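Long-range contacts in geranyltranstransferase (Campylobacter jejuni, PDB 3NPK), which probably catalyses the condensation of geranyl diphosphate with isopentenyl diphosphate to farnesyl diphosphate and pyrophosphate, a chain-lengthening step of isoprenoid biosynthesis: residues K6-H11 with L58-L63; L48-S53 with M185-C190. One frame throughout, in Å; residues are numbered along the deposited sequence.

Contact 1 (K6-H11 with L58-L63); sequences KELFIH and LLNQAL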
loop_
_atom_site.group_PDB
_atom_site.type_symbol
_atom_site.label_atom_id
_atom_site.label_comp_id
_atom_site.label_asym_id
_atom_site.label_seq_id
_atom_site.Cartn_x
_atom_site.Cartn_y
_atom_site.Cartn_z
ATOM N N LYS A 6 -3.622 -21.738 -14.210
ATOM C CA LYS A 6 -4.562 -20.666 -14.515
ATOM C C LYS A 6 -5.844 -20.843 -13.704
ATOM O O LYS A 6 -6.315 -19.908 -13.033
ATOM C CB LYS A 6 -4.893 -20.666 -16.007
ATOM C CG LYS A 6 -5.999 -19.723 -16.402
ATOM C CD LYS A 6 -6.300 -19.856 -17.893
ATOM C CE LYS A 6 -7.045 -18.642 -18.415
ATOM N NZ LYS A 6 -8.341 -18.457 -17.733
ATOM N N GLU A 7 -6.409 -22.049 -13.767
ATOM C CA GLU A 7 -7.662 -22.322 -13.074
ATOM C C GLU A 7 -7.463 -22.368 -11.560
ATOM O O GLU A 7 -8.306 -21.890 -10.798
ATOM C CB GLU A 7 -8.300 -23.613 -13.591
ATOM C CG GLU A 7 -8.784 -23.487 -15.028
ATOM C CD GLU A 7 -9.612 -22.219 -15.264
ATOM O OE1 GLU A 7 -10.534 -21.932 -14.459
ATOM O OE2 GLU A 7 -9.340 -21.506 -16.257
ATOM N N LEU A 8 -6.329 -22.918 -11.130
ATOM C CA LEU A 8 -6.004 -22.959 -9.715
ATOM C C LEU A 8 -6.003 -21.553 -9.136
ATOM O O LEU A 8 -6.598 -21.299 -8.086
ATOM C CB LEU A 8 -4.642 -23.612 -9.501
ATOM C CG LEU A 8 -4.192 -23.780 -8.051
ATOM C CD1 LEU A 8 -4.994 -24.867 -7.361
ATOM C CD2 LEU A 8 -2.705 -24.108 -7.995
ATOM N N PHE A 9 -5.325 -20.627 -9.813
ATOM C CA PHE A 9 -5.297 -19.247 -9.325
ATOM C C PHE A 9 -6.671 -18.531 -9.368
ATOM O O PHE A 9 -7.054 -17.834 -8.420
ATOM C CB PHE A 9 -4.263 -18.384 -10.047
ATOM C CG PHE A 9 -4.210 -17.007 -9.488
ATOM C CD1 PHE A 9 -3.715 -16.807 -8.200
ATOM C CD2 PHE A 9 -4.766 -15.929 -10.172
ATOM C CE1 PHE A 9 -3.717 -15.549 -7.617
ATOM C CE2 PHE A 9 -4.766 -14.660 -9.601
ATOM C CZ PHE A 9 -4.234 -14.466 -8.322
ATOM N N ILE A 10 -7.415 -18.704 -10.455
ATOM C CA ILE A 10 -8.748 -18.111 -10.508
ATOM C C ILE A 10 -9.626 -18.596 -9.347
ATOM O O ILE A 10 -10.324 -17.810 -8.713
ATOM C CB ILE A 10 -9.435 -18.410 -11.840
ATOM C CG1 ILE A 10 -8.723 -17.637 -12.957
ATOM C CG2 ILE A 10 -10.920 -18.011 -11.777
ATOM C CD1 ILE A 10 -9.113 -18.068 -14.347
ATOM N N HIS A 11 -9.591 -19.897 -9.076
ATOM C CA HIS A 11 -10.372 -20.452 -7.981
ATOM C C HIS A 11 -9.910 -19.842 -6.645
ATOM O O HIS A 11 -10.728 -19.496 -5.787
ATOM C CB HIS A 11 -10.224 -21.974 -7.990
ATOM C CG HIS A 11 -11.017 -22.672 -6.933
ATOM N ND1 HIS A 11 -12.364 -22.938 -7.065
ATOM C CD2 HIS A 11 -10.647 -23.186 -5.736
ATOM C CE1 HIS A 11 -12.792 -23.574 -5.988
ATOM N NE2 HIS A 11 -11.769 -23.736 -5.167
ATOM N N LEU A 58 5.349 -26.264 -2.515
ATOM C CA LEU A 58 4.953 -24.963 -1.983
ATOM C C LEU A 58 3.939 -24.242 -2.876
ATOM O O LEU A 58 3.617 -23.085 -2.628
ATOM C CB LEU A 58 6.183 -24.063 -1.793
ATOM C CG LEU A 58 7.130 -24.462 -0.660
ATOM C CD1 LEU A 58 8.378 -23.573 -0.701
ATOM C CD2 LEU A 58 6.429 -24.362 0.687
ATOM N N LEU A 59 3.424 -24.915 -3.901
ATOM C CA LEU A 59 2.560 -24.227 -4.867
ATOM C C LEU A 59 1.303 -23.643 -4.211
ATOM O O LEU A 59 0.941 -22.479 -4.428
ATOM C CB LEU A 59 2.178 -25.170 -6.011
ATOM C CG LEU A 59 1.324 -24.484 -7.075
ATOM C CD1 LEU A 59 2.170 -23.435 -7.796
ATOM C CD2 LEU A 59 0.763 -25.522 -8.032
ATOM N N ASN A 60 0.630 -24.432 -3.384
ATOM C CA ASN A 60 -0.583 -23.909 -2.771
ATOM C C ASN A 60 -0.319 -22.716 -1.855
ATOM O O ASN A 60 -1.067 -21.732 -1.853
ATOM C CB ASN A 60 -1.309 -25.031 -2.042
ATOM C CG ASN A 60 -1.878 -26.033 -3.009
ATOM O OD1 ASN A 60 -2.861 -25.749 -3.696
ATOM N ND2 ASN A 60 -1.257 -27.211 -3.088
ATOM N N GLN A 61 0.755 -22.800 -1.087
ATOM C CA GLN A 61 1.124 -21.726 -0.176
ATOM C C GLN A 61 1.469 -20.469 -0.969
ATOM O O GLN A 61 1.257 -19.347 -0.490
ATOM C CB GLN A 61 2.318 -22.172 0.671
ATOM C CG GLN A 61 1.965 -23.329 1.620
ATOM C CD GLN A 61 2.183 -24.721 1.036
ATOM O OE1 GLN A 61 2.213 -24.922 -0.175
ATOM N NE2 GLN A 61 2.307 -25.701 1.918
ATOM N N ALA A 62 1.987 -20.665 -2.184
ATOM C CA ALA A 62 2.359 -19.553 -3.059
ATOM C C ALA A 62 1.169 -18.801 -3.618
ATOM O O ALA A 62 1.336 -17.688 -4.112
ATOM C CB ALA A 62 3.243 -20.049 -4.210
ATOM N N LEU A 63 -0.010 -19.420 -3.609
ATOM C CA LEU A 63 -1.168 -18.770 -4.197
ATOM C C LEU A 63 -1.451 -17.421 -3.544
ATOM O O LEU A 63 -1.875 -16.488 -4.232
ATOM C CB LEU A 63 -2.403 -19.674 -4.107
ATOM C CG LEU A 63 -2.372 -20.885 -5.040
ATOM C CD1 LEU A 63 -3.410 -21.912 -4.604
ATOM C CD2 LEU A 63 -2.547 -20.514 -6.508
#
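Leu8 packs against Leu59 and Leu63 in a mainly apolar helix-helix contact, where the N-terminal helix 5-14 lies over the first turns of helix 59-80. No hydrogen bond passes between the two segments, whose short axes come no nearer than 10.8 Å, at 46° to each other, so large side chains have to bridge the gap. Leu8 does most of this. With CG anti to the backbone N (chi1 -177°), its isobutyl group is carried out from helix 5-14, and CD2 meets CD2 of Leu59 tip to tip at 3.7 Å. Leu63 is met differently: its side chain runs at about a right angle to that of Leu8, and its CD2 lies 3.9 Å from Leu8 CD2, while both of its methyls also rest near Leu8 CG. Leu8 CD1 lies 4.3 Å from OD1 of the exposed Asn60.

The next residue, Phe9, brings its ring edge to the backbone of Leu63, with CE1 4.0 Å from Leu63 O and the oxygen near the ring plane; CD1 approaches Leu63 CD2 at 4.2 Å. The Phe9 ring is buried, and His41, which follows the pocket residue Lys40 in the chain, meets it edge-to-face. Ala44, Gln45 and Leu48 of helix 42-54 and Ala66, Leu67 and Glu70 of helix 59-80 also touch Phe9, which thus fills the junction of three helices.

Contact 2 (L48-S53 with M185-C190); sequences LSVVQS and MGCEIC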
loop_
_atom_site.group_PDB
_atom_site.type_symbol
_atom_site.label_atom_id
_atom_site.label_comp_id
_atom_site.label_asym_id
_atom_site.label_seq_id
_atom_site.Cartn_x
_atom_site.Cartn_y
_atom_site.Cartn_z
ATOM N N LEU A 48 3.789 -18.369 -10.086
ATOM C CA LEU A 48 3.391 -19.750 -9.807
ATOM C C LEU A 48 4.168 -20.735 -10.678
ATOM O O LEU A 48 4.425 -21.867 -10.261
ATOM C CB LEU A 48 1.885 -19.927 -10.007
ATOM C CG LEU A 48 1.021 -19.128 -9.025
ATOM C CD1 LEU A 48 -0.441 -19.129 -9.490
ATOM C CD2 LEU A 48 1.165 -19.700 -7.605
ATOM N N SER A 49 4.559 -20.309 -11.879
ATOM C CA SER A 49 5.326 -21.178 -12.775
ATOM C C SER A 49 6.699 -21.440 -12.166
ATOM O O SER A 49 7.187 -22.586 -12.163
ATOM C CB SER A 49 5.496 -20.539 -14.160
ATOM O OG SER A 49 4.261 -20.428 -14.860
ATOM N N VAL A 50 7.333 -20.385 -11.654
ATOM C CA VAL A 50 8.626 -20.570 -10.981
ATOM C C VAL A 50 8.486 -21.572 -9.829
ATOM O O VAL A 50 9.250 -22.539 -9.739
ATOM C CB VAL A 50 9.215 -19.239 -10.461
ATOM C CG1 VAL A 50 10.488 -19.505 -9.633
ATOM C CG2 VAL A 50 9.520 -18.296 -11.643
ATOM N N VAL A 51 7.505 -21.358 -8.955
ATOM C CA VAL A 51 7.322 -22.248 -7.813
ATOM C C VAL A 51 7.029 -23.690 -8.257
ATOM O O VAL A 51 7.651 -24.645 -7.773
ATOM C CB VAL A 51 6.212 -21.740 -6.865
ATOM C CG1 VAL A 51 6.023 -22.715 -5.699
ATOM C CG2 VAL A 51 6.567 -20.348 -6.341
ATOM N N GLN A 52 6.095 -23.853 -9.187
ATOM C CA GLN A 52 5.752 -25.187 -9.671
ATOM C C GLN A 52 6.981 -25.929 -10.208
ATOM O O GLN A 52 7.146 -27.126 -9.975
ATOM C CB GLN A 52 4.658 -25.105 -10.743
ATOM C CG GLN A 52 4.297 -26.459 -11.369
ATOM C CD GLN A 52 3.757 -27.473 -10.376
ATOM O OE1 GLN A 52 3.418 -27.143 -9.238
ATOM N NE2 GLN A 52 3.680 -28.728 -10.809
ATOM N N SER A 53 7.849 -25.205 -10.906
ATOM C CA SER A 53 9.006 -25.808 -11.568
ATOM C C SER A 53 10.115 -26.185 -10.590
ATOM O O SER A 53 10.955 -27.037 -10.887
ATOM C CB SER A 53 9.571 -24.853 -12.625
ATOM O OG SER A 53 10.330 -23.812 -12.025
HETATM N N MSE A 185 10.007 -13.105 -6.906
HETATM C CA MSE A 185 9.243 -13.575 -5.759
HETATM C C MSE A 185 9.022 -15.098 -5.815
HETATM O O MSE A 185 9.067 -15.782 -4.779
HETATM C CB MSE A 185 7.920 -12.813 -5.675
HETATM C CG MSE A 185 8.168 -11.370 -5.250
HETATM SE SE MSE A 185 6.636 -10.193 -5.443
HETATM C CE MSE A 185 5.681 -10.698 -3.824
ATOM N N GLY A 186 8.797 -15.640 -7.008
ATOM C CA GLY A 186 8.745 -17.098 -7.137
ATOM C C GLY A 186 10.054 -17.723 -6.645
ATOM O O GLY A 186 10.056 -18.732 -5.924
ATOM N N CYS A 187 11.173 -17.110 -7.004
ATOM C CA CYS A 187 12.480 -17.616 -6.589
ATOM C C CYS A 187 12.627 -17.529 -5.071
ATOM O O CYS A 187 13.156 -18.452 -4.423
ATOM C CB CYS A 187 13.603 -16.824 -7.269
ATOM S SG CYS A 187 13.656 -16.991 -9.061
ATOM N N GLU A 188 12.166 -16.422 -4.497
ATOM C CA GLU A 188 12.294 -16.226 -3.057
ATOM C C GLU A 188 11.461 -17.231 -2.263
ATOM O O GLU A 188 11.913 -17.745 -1.231
ATOM C CB GLU A 188 11.971 -14.783 -2.672
ATOM C CG GLU A 188 13.084 -13.825 -3.174
ATOM C CD GLU A 188 12.797 -12.347 -2.987
ATOM O OE1 GLU A 188 11.620 -11.917 -3.091
ATOM O OE2 GLU A 188 13.779 -11.608 -2.738
ATOM N N ILE A 189 10.250 -17.525 -2.737
ATOM C CA ILE A 189 9.445 -18.580 -2.105
ATOM C C ILE A 189 10.232 -19.897 -2.027
ATOM O O ILE A 189 10.194 -20.617 -1.007
ATOM C CB ILE A 189 8.131 -18.796 -2.873
ATOM C CG1 ILE A 189 7.213 -17.597 -2.666
ATOM C CG2 ILE A 189 7.428 -20.085 -2.431
ATOM C CD1 ILE A 189 6.100 -17.498 -3.711
ATOM N N CYS A 190 10.944 -20.203 -3.108
ATOM C CA CYS A 190 11.707 -21.444 -3.224
ATOM C C CYS A 190 13.087 -21.386 -2.577
ATOM O O CYS A 190 13.821 -22.388 -2.584
ATOM C CB CYS A 190 11.867 -21.798 -4.698
ATOM S SG CYS A 190 10.308 -22.129 -5.522
#
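Val50 CG1 sits directly on the backbone of helix 164-189, 3.5 Å from Gly186 C and 3.6 Å from Cys187 N. Gly186 has no side chain to hold the helices apart, and the CA atoms of Val50 and Gly186 come within 5.2 Å; the axes of the two segments approach to 7.9 Å and cross at -32°. The rotation of Val50, with CG1 anti to its own N (chi1 174°), sets that methyl against the Gly186-Cys187 peptide, with Cys187 SG 4.1 Å from Val50 CG1.

Val51 makes the other half of the contact through CG2. This methyl lies 3.9 Å from Gly186 O and at the same separation from Ile189 CD1, the valine and isoleucine side chains crossing at about a right angle. Cys190, next after Ile189, adds its SG, 3.8 Å from Val51 CA. Every residue that touches across this interface is buried.

Further out, Ser53 OG turns back to donate a 2.8 Å hydrogen bond to Val50 O within helix 42-54, and Ser49 OG bonds to Gln45 O. Glu188 is tied to Thr137 of helix 128-142. Around the pair, helix 59-80 packs on Leu48 and Met185, a selenomethionine here, while helix 269-282 covers Ser49 and Ser53 and helix 128-142 backs Met185 and Glu188.

Overall arrangement
Contacts 1 and 2 have centres 12 Å apart on the same side of the mainly helical polyprenyl synthetase fold. Their segments alternate along the chain: 6-11, 48-53, 58-63, 185-190. Helices 42-54 and 59-80 are consecutive, and Leu59 CD1 packs 3.7 Å from Leu48 O between them; separately, Leu58 CD1 lies 3.5 Å from Ile189 O of helix 164-189. Helix 42-54 takes Phe9 of helix 5-14 on Ala44, Gln45 and Leu48, and packs Val50 and Val51 on helix 164-189. Together the contacts hold these four helices against one another; the pyrophosphate lies about 9 Å from the Phe9 side chain, and its pocket residue Arg43 is at the start of helix 42-54.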